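Local coordinates for periplasmic iron-binding protein (PDB 2VOZ) that binds ferric iron in the periplasm and probably hands it to an ABC transporter for import into the cell, at residues His181-Thr186 with Ser336-Asn341; Thr174-Ala179 with Gly258-Val263; Ile228-Gln231 with Ala237-Glu240. All blocks are in the same frame, centred on the assembly; numbering follows the deposited sequence.

Interactions 1 and 2 are neighbours, their centres 13 Å apart, and helix 168-181 ties them together: its residues 174-179 supply one side of interaction 2, and the chain then runs on into helix 183-195 and interaction 1. They touch directly, Met340 SD lying 3.3 Å from Thr174 OG1. Interaction 3 stands apart, its centre 34 Å from that of interaction 1 and 26 Å from that of interaction 2. No iron is bound in this apo form, but iron-binding residues lie near two contacts: the side chain of His260 is about 7 Å from that of Tyr169, and Tyr226 precedes Leu230 on the same helix, their side chains about 6 Å apart. Interaction 1 is away from them.

Interaction 1 (His181-Thr186 with Ser336-Asn341); sequences HGEPET and SARLMN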
ATOM      1  N   HIS B 181      -0.811   9.454 -43.676  1.00 12.74           N
ATOM      2  CA  HIS B 181      -1.615   9.144 -44.874  1.00 13.16           C
ATOM      3  C   HIS B 181      -2.504  10.271 -45.358  1.00 13.02           C
ATOM      4  O   HIS B 181      -3.044  10.188 -46.483  1.00 13.40           O
ATOM      5  CB  HIS B 181      -2.532   7.923 -44.609  1.00 12.63           C
ATOM      6  CG  HIS B 181      -1.792   6.662 -44.270  1.00 15.59           C
ATOM      7  ND1 HIS B 181      -0.894   6.063 -45.134  1.00 17.66           N
ATOM      8  CD2 HIS B 181      -1.850   5.866 -43.172  1.00 16.44           C
ATOM      9  CE1 HIS B 181      -0.416   4.965 -44.571  1.00 17.73           C
ATOM     10  NE2 HIS B 181      -0.989   4.818 -43.386  1.00 16.20           N
ATOM     11  N   GLY B 182      -2.700  11.292 -44.524  1.00 12.74           N
ATOM     12  CA  GLY B 182      -3.731  12.292 -44.768  1.00 12.32           C
ATOM     13  C   GLY B 182      -5.124  11.886 -44.317  1.00 11.54           C
ATOM     14  O   GLY B 182      -5.399  10.712 -44.048  1.00 11.18           O
ATOM     15  N   GLU B 183      -6.026  12.858 -44.259  1.00 11.75           N
ATOM     16  CA  GLU B 183      -7.362  12.602 -43.721  1.00 12.12           C
ATOM     17  C   GLU B 183      -8.237  11.665 -44.584  1.00 12.74           C
ATOM     18  O   GLU B 183      -8.837  10.726 -44.047  1.00 13.24           O
ATOM     19  CB  GLU B 183      -8.050  13.935 -43.352  1.00 13.74           C
ATOM     20  CG  GLU B 183      -9.468  13.761 -42.862  1.00 15.47           C
ATOM     21  CD  GLU B 183     -10.007  14.951 -42.091  1.00 19.01           C
ATOM     22  OE1 GLU B 183      -9.241  15.594 -41.360  1.00 19.20           O
ATOM     23  OE2 GLU B 183     -11.236  15.189 -42.191  1.00 22.51           O
ATOM     24  N   PRO B 184      -8.363  11.924 -45.913  1.00 12.85           N
ATOM     25  CA  PRO B 184      -9.206  11.024 -46.754  1.00 13.19           C
ATOM     26  C   PRO B 184      -8.831   9.531 -46.635  1.00 12.10           C
ATOM     27  O   PRO B 184      -9.717   8.668 -46.445  1.00 12.59           O
ATOM     28  CB  PRO B 184      -8.941  11.548 -48.175  1.00 13.54           C
ATOM     29  CG  PRO B 184      -8.768  13.080 -47.943  1.00 14.19           C
ATOM     30  CD  PRO B 184      -7.842  13.069 -46.697  1.00 13.16           C
ATOM     31  N   GLU B 185      -7.532   9.228 -46.751  1.00 10.86           N
ATOM     32  CA  GLU B 185      -7.065   7.847 -46.562  1.00 10.87           C
ATOM     33  C   GLU B 185      -7.341   7.317 -45.162  1.00  9.98           C
ATOM     34  O   GLU B 185      -7.792   6.171 -44.991  1.00  9.70           O
ATOM     35  CB  GLU B 185      -5.584   7.703 -46.904  1.00 10.23           C
ATOM     36  CG  GLU B 185      -5.323   7.768 -48.385  1.00 14.59           C
ATOM     37  N   THR B 186      -7.111   8.165 -44.165  1.00 10.79           N
ATOM     38  CA  THR B 186      -7.305   7.702 -42.803  1.00 10.81           C
ATOM     39  C   THR B 186      -8.798   7.451 -42.516  1.00 10.33           C
ATOM     40  O   THR B 186      -9.177   6.494 -41.831  1.00 10.75           O
ATOM     41  CB  THR B 186      -6.672   8.658 -41.792  1.00 11.32           C
ATOM     42  OG1 THR B 186      -5.252   8.697 -42.053  1.00 10.68           O
ATOM     43  CG2 THR B 186      -6.915   8.104 -40.352  1.00 13.12           C
ATOM     44  N   SER B 336      -8.411  13.533 -35.248  1.00  9.04           N
ATOM     45  CA  SER B 336      -8.623  12.120 -34.900  0.50  9.14           C
ATOM     46  C   SER B 336      -9.975  11.941 -34.209  1.00  9.31           C
ATOM     47  O   SER B 336     -10.727  11.024 -34.513  1.00  8.96           O
ATOM     48  CB  SER B 336      -7.488  11.671 -33.969  0.50  9.91           C
ATOM     49  OG  SER B 336      -7.767  10.418 -33.381  0.50  9.99           O
ATOM     50  N   ALA B 337     -10.256  12.813 -33.240  1.00  8.64           N
ATOM     51  CA  ALA B 337     -11.515  12.700 -32.491  1.00  8.23           C
ATOM     52  C   ALA B 337     -12.692  12.933 -33.426  1.00  9.30           C
ATOM     53  O   ALA B 337     -13.705  12.237 -33.379  1.00  9.05           O
ATOM     54  CB  ALA B 337     -11.530  13.741 -31.381  1.00  8.58           C
ATOM     55  N   ARG B 338     -12.541  13.926 -34.287  1.00  9.92           N
ATOM     56  CA  ARG B 338     -13.609  14.235 -35.251  1.00  9.15           C
ATOM     57  C   ARG B 338     -13.874  13.058 -36.205  1.00  9.59           C
ATOM     58  O   ARG B 338     -15.023  12.669 -36.434  1.00 10.57           O
ATOM     59  CB  ARG B 338     -13.233  15.506 -36.015  1.00  9.35           C
ATOM     60  CG  ARG B 338     -14.176  15.841 -37.195  1.00  9.70           C
ATOM     61  CD  ARG B 338     -13.864  17.270 -37.702  1.00  9.75           C
ATOM     62  NE  ARG B 338     -12.478  17.387 -38.175  1.00  9.65           N
ATOM     63  CZ  ARG B 338     -11.947  16.801 -39.243  1.00 12.87           C
ATOM     64  NH1 ARG B 338     -12.666  15.985 -40.019  1.00 17.62           N
ATOM     65  NH2 ARG B 338     -10.660  17.062 -39.544  1.00 15.47           N
ATOM     66  N   LEU B 339     -12.819  12.507 -36.784  1.00 10.41           N
ATOM     67  CA  LEU B 339     -12.968  11.451 -37.772  1.00 10.86           C
ATOM     68  C   LEU B 339     -13.432  10.163 -37.113  1.00 11.19           C
ATOM     69  O   LEU B 339     -14.280   9.465 -37.643  1.00 10.59           O
ATOM     70  CB  LEU B 339     -11.635  11.194 -38.462  1.00 10.81           C
ATOM     71  CG  LEU B 339     -11.163  12.103 -39.575  1.00 15.11           C
ATOM     72  CD1 LEU B 339      -9.904  11.434 -40.160  1.00 15.25           C
ATOM     73  CD2 LEU B 339     -12.217  12.274 -40.672  1.00 15.21           C
ATOM     74  N   MET B 340     -12.906   9.861 -35.925  1.00 11.35           N
ATOM     75  CA  MET B 340     -13.386   8.647 -35.265  1.00 12.17           C
ATOM     76  C   MET B 340     -14.862   8.747 -34.951  1.00 11.45           C
ATOM     77  O   MET B 340     -15.571   7.780 -35.109  1.00 11.85           O
ATOM     78  CB  MET B 340     -12.568   8.316 -34.019  1.00 11.55           C
ATOM     79  CG  MET B 340     -11.185   7.826 -34.413  1.00 11.99           C
ATOM     80  SD  MET B 340     -10.233   7.319 -32.938  1.00 19.14           S
ATOM     81  CE  MET B 340     -10.143   8.832 -32.033  1.00 19.64           C
ATOM     82  N   ASN B 341     -15.318   9.911 -34.508  1.00 11.52           N
ATOM     83  CA  ASN B 341     -16.737  10.061 -34.224  1.00 13.21           C
ATOM     84  C   ASN B 341     -17.589  10.085 -35.496  1.00 13.95           C
ATOM     85  O   ASN B 341     -18.642   9.452 -35.537  1.00 15.12           O
ATOM     86  CB  ASN B 341     -16.959  11.263 -33.319  1.00 14.41           C
ATOM     87  CG  ASN B 341     -16.635  10.913 -31.865  1.00 16.55           C
ATOM     88  OD1 ASN B 341     -17.481  10.359 -31.162  1.00 19.14           O
ATOM     89  ND2 ASN B 341     -15.398  11.164 -31.439  1.00 17.58           N
TER
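Glu183 and Arg338 meet as two flat groups joined end-on, the carboxylate facing the NH1 and NH2 side of the guanidinium. Arg338 NH2 donates to the syn lone pair of Glu183 OE1 at 2.7 Å. The second bond, from Arg338 NH1 to Glu183 OE2, is just as short at 2.7 Å and similarly straight, but it comes in 31° out of the carboxylate plane. This fits the twist of 32° between the two planes: both oxygens stay close to the guanidinium plane, while the carboxylate is rotated against it. Gripped at both oxygens, the carboxylate should have little freedom to turn. The two side chains cross at about a right angle, the glutamate running out extended and the arginine bending at chi3 (61°) to bring its end round to it.

Next to the salt bridge, on its buried side, Leu339 lies against the stem of the glutamate. Its CD1 sits 3.6 Å from Glu183 CG, and its CD2 is 3.4 Å from Glu183 OE2, so one methyl packs on the aliphatic part and the other beside the acid. The contact joins the first turn of helix 183-195 to helix 333-342 in the periplasmic binding protein fold of this member of the bacterial solute-binding protein 1 family, the bridge on the more exposed margin and the leucine buried. Deeper in, Leu339 also touches Leu190, and Thr186 CG2 approaches Leu339 CD1 at 4.5 Å. Thr186 OG1 bonds back to Gly182 O at 2.8 Å, with the hydroxyl tilted from the carbonyl plane; that oxygen also accepts from Thr186 N. Gly182 is the N-cap of helix 183-195.

Interaction 2 (Thr174-Ala179 with Gly258-Val263); sequences TASRIA and GTHVNV
Ser176 and His260 come together where helix 168-181 faces the segment 258-263: Ser176 OG lies 3.2 Å from His260 ND1, approaching the ring obliquely. Ser176 CB adds a carbon contact, 3.5 Å from the same nitrogen. Arg177 reaches the histidine with the end of its side chain, NH1 passing 4.1 Å from His260 CB, its guanidinium plane 78° from the ring.

The serine oxygen is held from its own helix. Arg177 NE and NH1 both donate to Ser176 OG, side-on and in the guanidinium plane, at 3.1 and 3.0 Å, while Ser176 OG also bonds to Leu173 O. The chain of Arg177 bends at chi2 (-50°) and chi3 (97°), which puts NE and NH1 on Ser176 OG. A water links the two segments, accepting from Arg177 NH1 and donating to Gly258 O at 2.8 Å. This buried contact sets helix 168-181 against segment 258-263, which contributes to the mixed sheet of the periplasmic binding protein fold, with the iron-binding Tyr169 on that same helix.

Further out, Glu149 takes Arg177 NH2 in a salt bridge, Tyr148 OH bonds to His260 N, and Leu329 packs on both Ser176 and His260.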
ATOM      1  N   THR B 174      -4.723   6.997 -34.209  1.00  6.40           N
ATOM      2  CA  THR B 174      -5.381   7.536 -35.395  1.00  7.61           C
ATOM      3  C   THR B 174      -4.680   8.801 -35.876  1.00  7.62           C
ATOM      4  O   THR B 174      -4.514   9.010 -37.076  1.00  7.98           O
ATOM      5  CB  THR B 174      -6.829   7.828 -35.096  1.00  6.12           C
ATOM      6  OG1 THR B 174      -7.540   6.601 -34.795  1.00  8.84           O
ATOM      7  CG2 THR B 174      -7.507   8.544 -36.273  1.00  8.99           C
ATOM      8  N   ALA B 175      -4.257   9.632 -34.923  1.00  7.78           N
ATOM      9  CA  ALA B 175      -3.536  10.866 -35.246  1.00  8.14           C
ATOM     10  C   ALA B 175      -2.294  10.549 -36.049  1.00  8.68           C
ATOM     11  O   ALA B 175      -1.957  11.255 -36.994  1.00  8.28           O
ATOM     12  CB  ALA B 175      -3.158  11.554 -33.959  1.00  9.14           C
ATOM     13  N   SER B 176      -1.591   9.490 -35.655  1.00  8.40           N
ATOM     14  CA  SER B 176      -0.398   9.085 -36.416  1.00  8.56           C
ATOM     15  C   SER B 176      -0.744   8.676 -37.861  1.00  9.35           C
ATOM     16  O   SER B 176       0.026   8.969 -38.782  1.00  9.62           O
ATOM     17  CB  SER B 176       0.371   7.985 -35.696  1.00  9.64           C
ATOM     18  OG  SER B 176      -0.224   6.717 -35.845  1.00  9.38           O
ATOM     19  N   ARG B 177      -1.882   8.008 -38.060  1.00  7.72           N
ATOM     20  CA  ARG B 177      -2.267   7.610 -39.403  1.00  8.62           C
ATOM     21  C   ARG B 177      -2.596   8.855 -40.224  1.00  9.40           C
ATOM     22  O   ARG B 177      -2.248   8.902 -41.409  1.00 10.19           O
ATOM     23  CB  ARG B 177      -3.461   6.658 -39.393  1.00  9.72           C
ATOM     24  CG  ARG B 177      -3.230   5.319 -38.677  1.00  8.35           C
ATOM     25  CD  ARG B 177      -1.940   4.612 -39.156  1.00 10.68           C
ATOM     26  NE  ARG B 177      -0.855   4.908 -38.231  1.00 10.49           N
ATOM     27  CZ  ARG B 177       0.335   4.297 -38.247  1.00 11.41           C
ATOM     28  NH1 ARG B 177       1.243   4.609 -37.328  1.00 11.87           N
ATOM     29  NH2 ARG B 177       0.599   3.395 -39.188  1.00 10.18           N
ATOM     30  N   ILE B 178      -3.266   9.838 -39.612  1.00  9.35           N
ATOM     31  CA  ILE B 178      -3.545  11.118 -40.334  1.00  8.95           C
ATOM     32  C   ILE B 178      -2.220  11.804 -40.761  1.00  9.36           C
ATOM     33  O   ILE B 178      -2.054  12.252 -41.919  1.00 10.22           O
ATOM     34  CB  ILE B 178      -4.366  12.064 -39.492  1.00  9.61           C
ATOM     35  CG1 ILE B 178      -5.736  11.454 -39.182  1.00  9.78           C
ATOM     36  CG2 ILE B 178      -4.538  13.409 -40.213  1.00 10.20           C
ATOM     37  CD1 ILE B 178      -6.560  12.283 -38.183  1.00 13.73           C
ATOM     38  N   ALA B 179      -1.274  11.878 -39.836  1.00  9.08           N
ATOM     39  CA  ALA B 179       0.029  12.491 -40.101  1.00 11.23           C
ATOM     40  C   ALA B 179       0.703  11.823 -41.313  1.00 12.19           C
ATOM     41  O   ALA B 179       1.293  12.489 -42.176  1.00 14.45           O
ATOM     42  CB  ALA B 179       0.913  12.394 -38.840  1.00 10.94           C
ATOM     43  N   GLY B 258       7.242   1.155 -39.305  1.00 12.49           N
ATOM     44  CA  GLY B 258       7.592   0.745 -37.932  1.00 10.63           C
ATOM     45  C   GLY B 258       6.314   0.727 -37.114  1.00 10.20           C
ATOM     46  O   GLY B 258       5.296   1.303 -37.500  1.00 10.48           O
ATOM     47  N   THR B 259       6.391   0.094 -35.947  1.00 10.09           N
ATOM     48  CA  THR B 259       5.235  -0.013 -35.080  1.00  9.31           C
ATOM     49  C   THR B 259       4.920   1.391 -34.510  1.00  9.57           C
ATOM     50  O   THR B 259       5.808   2.171 -34.227  1.00 10.04           O
ATOM     51  CB  THR B 259       5.623  -0.945 -33.908  1.00 10.21           C
ATOM     52  OG1 THR B 259       5.978  -2.243 -34.435  1.00 10.51           O
ATOM     53  CG2 THR B 259       4.465  -1.052 -32.891  1.00 10.25           C
ATOM     54  N   HIS B 260       3.656   1.652 -34.235  1.00  8.90           N
ATOM     55  CA  HIS B 260       3.300   2.938 -33.649  1.00  8.70           C
ATOM     56  C   HIS B 260       3.854   2.963 -32.220  1.00  9.18           C
ATOM     57  O   HIS B 260       3.594   2.060 -31.450  1.00  8.66           O
ATOM     58  CB  HIS B 260       1.783   3.069 -33.620  1.00  9.47           C
ATOM     59  CG  HIS B 260       1.295   4.237 -32.823  1.00  9.58           C
ATOM     60  ND1 HIS B 260       1.301   5.519 -33.319  1.00 11.02           N
ATOM     61  CD2 HIS B 260       0.761   4.313 -31.580  1.00  9.10           C
ATOM     62  CE1 HIS B 260       0.800   6.339 -32.408  1.00 10.64           C
ATOM     63  NE2 HIS B 260       0.463   5.631 -31.342  1.00 11.49           N
ATOM     64  N   VAL B 261       4.637   3.980 -31.904  1.00  8.25           N
ATOM     65  CA  VAL B 261       5.094   4.142 -30.517  1.00  9.22           C
ATOM     66  C   VAL B 261       4.514   5.438 -29.933  1.00  8.64           C
ATOM     67  O   VAL B 261       4.082   6.357 -30.678  1.00  9.28           O
ATOM     68  CB  VAL B 261       6.617   4.096 -30.387  1.00 10.12           C
ATOM     69  CG1 VAL B 261       7.140   2.686 -30.745  1.00 10.20           C
ATOM     70  CG2 VAL B 261       7.260   5.210 -31.246  1.00  9.22           C
ATOM     71  N   ASN B 262       4.433   5.486 -28.613  1.00  8.33           N
ATOM     72  CA  ASN B 262       3.994   6.675 -27.927  1.00  7.64           C
ATOM     73  C   ASN B 262       4.842   6.762 -26.660  1.00  8.31           C
ATOM     74  O   ASN B 262       5.546   5.812 -26.333  1.00  8.63           O
ATOM     75  CB  ASN B 262       2.500   6.553 -27.597  1.00  9.50           C
ATOM     76  CG  ASN B 262       1.834   7.891 -27.453  1.00  8.29           C
ATOM     77  OD1 ASN B 262       2.467   8.879 -27.045  1.00 10.82           O
ATOM     78  ND2 ASN B 262       0.532   7.936 -27.765  1.00  9.10           N
ATOM     79  N   VAL B 263       4.791   7.906 -25.992  1.00  8.33           N
ATOM     80  CA  VAL B 263       5.681   8.143 -24.865  1.00  8.63           C
ATOM     81  C   VAL B 263       4.959   8.519 -23.603  1.00  8.84           C
ATOM     82  O   VAL B 263       3.818   8.993 -23.645  1.00  9.32           O
ATOM     83  CB  VAL B 263       6.739   9.269 -25.187  1.00  8.67           C
ATOM     84  CG1 VAL B 263       7.627   8.878 -26.358  1.00  9.48           C
ATOM     85  CG2 VAL B 263       6.032  10.624 -25.502  1.00 10.60           C
TER
HETATM   86  O   HOH W   1       3.503   3.214 -38.420  1.00 12.42           O

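Interaction 3 (Ile228-Gln231 with Ala237-Glu240); sequences IRLQ and ADQE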
ATOM      1  N   ILE B 228       2.649  -7.761 -20.925  1.00  8.91           N
ATOM      2  CA  ILE B 228       3.756  -8.072 -20.003  1.00  9.05           C
ATOM      3  C   ILE B 228       3.203  -8.260 -18.600  1.00  9.21           C
ATOM      4  O   ILE B 228       3.629  -9.177 -17.886  1.00 10.36           O
ATOM      5  CB  ILE B 228       4.902  -7.028 -20.081  1.00  8.77           C
ATOM      6  CG1 ILE B 228       5.293  -6.710 -21.537  1.00  8.94           C
ATOM      7  CG2 ILE B 228       6.110  -7.526 -19.247  1.00  9.04           C
ATOM      8  CD1 ILE B 228       5.703  -7.973 -22.364  1.00  8.31           C
ATOM      9  N   ARG B 229       2.215  -7.443 -18.196  1.00  9.52           N
ATOM     10  CA  ARG B 229       1.587  -7.621 -16.871  1.00 10.21           C
ATOM     11  C   ARG B 229       1.014  -8.995 -16.728  1.00  9.68           C
ATOM     12  O   ARG B 229       1.209  -9.626 -15.717  1.00  9.71           O
ATOM     13  CB  ARG B 229       0.422  -6.660 -16.637  1.00 11.15           C
ATOM     14  CG  ARG B 229       0.856  -5.279 -16.455  1.00 12.87           C
ATOM     15  CD  ARG B 229      -0.345  -4.386 -16.171  1.00 12.95           C
ATOM     16  NE  ARG B 229       0.058  -3.000 -16.346  1.00 12.07           N
ATOM     17  CZ  ARG B 229      -0.786  -1.976 -16.306  1.00 12.73           C
ATOM     18  NH1 ARG B 229      -0.316  -0.757 -16.508  1.00 14.46           N
ATOM     19  NH2 ARG B 229      -2.085  -2.174 -16.038  1.00 13.25           N
ATOM     20  N   LEU B 230       0.276  -9.433 -17.749  1.00  8.76           N
ATOM     21  CA  LEU B 230      -0.381 -10.746 -17.718  1.00  8.96           C
ATOM     22  C   LEU B 230       0.672 -11.865 -17.620  1.00  8.31           C
ATOM     23  O   LEU B 230       0.508 -12.771 -16.807  1.00  8.92           O
ATOM     24  CB  LEU B 230      -1.255 -10.951 -18.960  1.00  8.38           C
ATOM     25  CG  LEU B 230      -2.489 -10.036 -18.989  1.00  9.25           C
ATOM     26  CD1 LEU B 230      -3.232 -10.236 -20.340  1.00 11.48           C
ATOM     27  CD2 LEU B 230      -3.417 -10.349 -17.818  1.00 11.77           C
ATOM     28  N   GLN B 231       1.781 -11.739 -18.369  1.00  8.20           N
ATOM     29  CA  GLN B 231       2.850 -12.745 -18.349  1.00  8.62           C
ATOM     30  C   GLN B 231       3.446 -12.866 -16.935  1.00  9.24           C
ATOM     31  O   GLN B 231       3.791 -13.965 -16.462  1.00 10.36           O
ATOM     32  CB  GLN B 231       3.934 -12.379 -19.357  1.00  8.25           C
ATOM     33  CG  GLN B 231       3.520 -12.583 -20.824  1.00  9.10           C
ATOM     34  CD  GLN B 231       4.685 -12.320 -21.731  1.00  8.16           C
ATOM     35  OE1 GLN B 231       4.890 -11.183 -22.178  1.00  8.85           O
ATOM     36  NE2 GLN B 231       5.486 -13.362 -21.989  1.00 10.81           N
ATOM     37  N   ALA B 237      -5.506 -17.618 -14.141  1.00 10.98           N
ATOM     38  CA  ALA B 237      -6.418 -17.134 -15.165  1.00 10.63           C
ATOM     39  C   ALA B 237      -5.709 -16.159 -16.109  1.00 10.65           C
ATOM     40  O   ALA B 237      -6.024 -16.137 -17.295  1.00  9.13           O
ATOM     41  CB  ALA B 237      -7.662 -16.489 -14.552  1.00 11.26           C
ATOM     42  N   ASP B 238      -4.763 -15.372 -15.579  1.00 10.06           N
ATOM     43  CA  ASP B 238      -3.936 -14.483 -16.419  1.00 10.09           C
ATOM     44  C   ASP B 238      -2.992 -15.280 -17.315  1.00 10.49           C
ATOM     45  O   ASP B 238      -2.799 -14.949 -18.463  1.00 10.78           O
ATOM     46  CB  ASP B 238      -3.156 -13.501 -15.537  1.00 10.33           C
ATOM     47  CG  ASP B 238      -4.066 -12.452 -14.890  1.00 12.94           C
ATOM     48  OD1 ASP B 238      -5.260 -12.358 -15.289  1.00 11.74           O
ATOM     49  OD2 ASP B 238      -3.598 -11.690 -14.005  1.00 14.61           O
ATOM     50  N   GLN B 239      -2.416 -16.358 -16.771  1.00 10.22           N
ATOM     51  CA  GLN B 239      -1.541 -17.216 -17.576  1.00 10.30           C
ATOM     52  C   GLN B 239      -2.362 -17.869 -18.701  1.00 11.25           C
ATOM     53  O   GLN B 239      -1.846 -18.104 -19.789  1.00 11.04           O
ATOM     54  CB  GLN B 239      -0.940 -18.274 -16.660  1.00 11.18           C
ATOM     55  CG  GLN B 239       0.063 -17.700 -15.710  1.00 11.05           C
ATOM     56  CD  GLN B 239       1.152 -16.932 -16.444  1.00 12.35           C
ATOM     57  OE1 GLN B 239       1.602 -17.346 -17.510  1.00 14.37           O
ATOM     58  NE2 GLN B 239       1.556 -15.786 -15.874  1.00 12.06           N
ATOM     59  N   GLU B 240      -3.647 -18.144 -18.436  1.00 10.90           N
ATOM     60  CA  GLU B 240      -4.489 -18.732 -19.477  1.00 12.21           C
ATOM     61  C   GLU B 240      -4.631 -17.787 -20.648  1.00 11.63           C
ATOM     62  O   GLU B 240      -4.641 -18.204 -21.802  1.00 13.08           O
ATOM     63  CB  GLU B 240      -5.878 -19.118 -18.988  1.00 13.37           C
ATOM     64  CG  GLU B 240      -6.525 -19.982 -20.056  1.00 17.53           C
ATOM     65  CD  GLU B 240      -7.844 -20.572 -19.616  1.00 23.64           C
ATOM     66  OE1 GLU B 240      -8.872 -20.137 -20.169  1.00 26.92           O
ATOM     67  OE2 GLU B 240      -7.825 -21.450 -18.716  1.00 27.89           O
TER
HETATM   68  O   HOH W   2       3.963 -16.450 -18.354  1.00 32.05           O
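In the polar link, the side chain of Gln239 meets the main-chain oxygen of Gln231. Gln239 NE2 donates to Gln231 O at 2.9 Å and 158°. The acceptor lies close to the plane of the amide of Gln239, but the nitrogen stands well above the carbonyl plane of Gln231. A bend at chi2 (-55°) brings the amide back to the neighbouring helix although CB points away from it. Gln239 NE2 donates to Ser233 O as well, so one amide nitrogen serves two backbone oxygens near the end of helix 224-232. A water closes the link on the other end of the amide: it donates to Gln239 OE1 at 2.7 Å and to Gln231 O at 3.1 Å. A leucine in place of Gln239 would probably leave Gln231 O and Ser233 O without this amide donor and take away a water partner. Gln231 OE1 itself bonds to His316 NE2.

The van der Waals part is carried by Leu230, whose CD2 lies against the carboxylate carbon of Asp238, 3.7 Å from Asp238 CG; the two side chains cross at about a right angle. The same methyl touches Asp238 CB at 3.9 Å.

Asp238 OD1 forms a salt bridge with Arg210 and OD2 accepts from Ser233 OG, two outside partners that should limit how far the carboxylate can turn beside Leu230 CD2.

Helices 224-232 and 236-244 follow one another through a short loop before strand 245-248, the first turn of the former carrying the iron-binding Tyr225 and Tyr226. Leu230 also packs on Val241 and Val242 of the second helix and on Ile209 of helix 205-213.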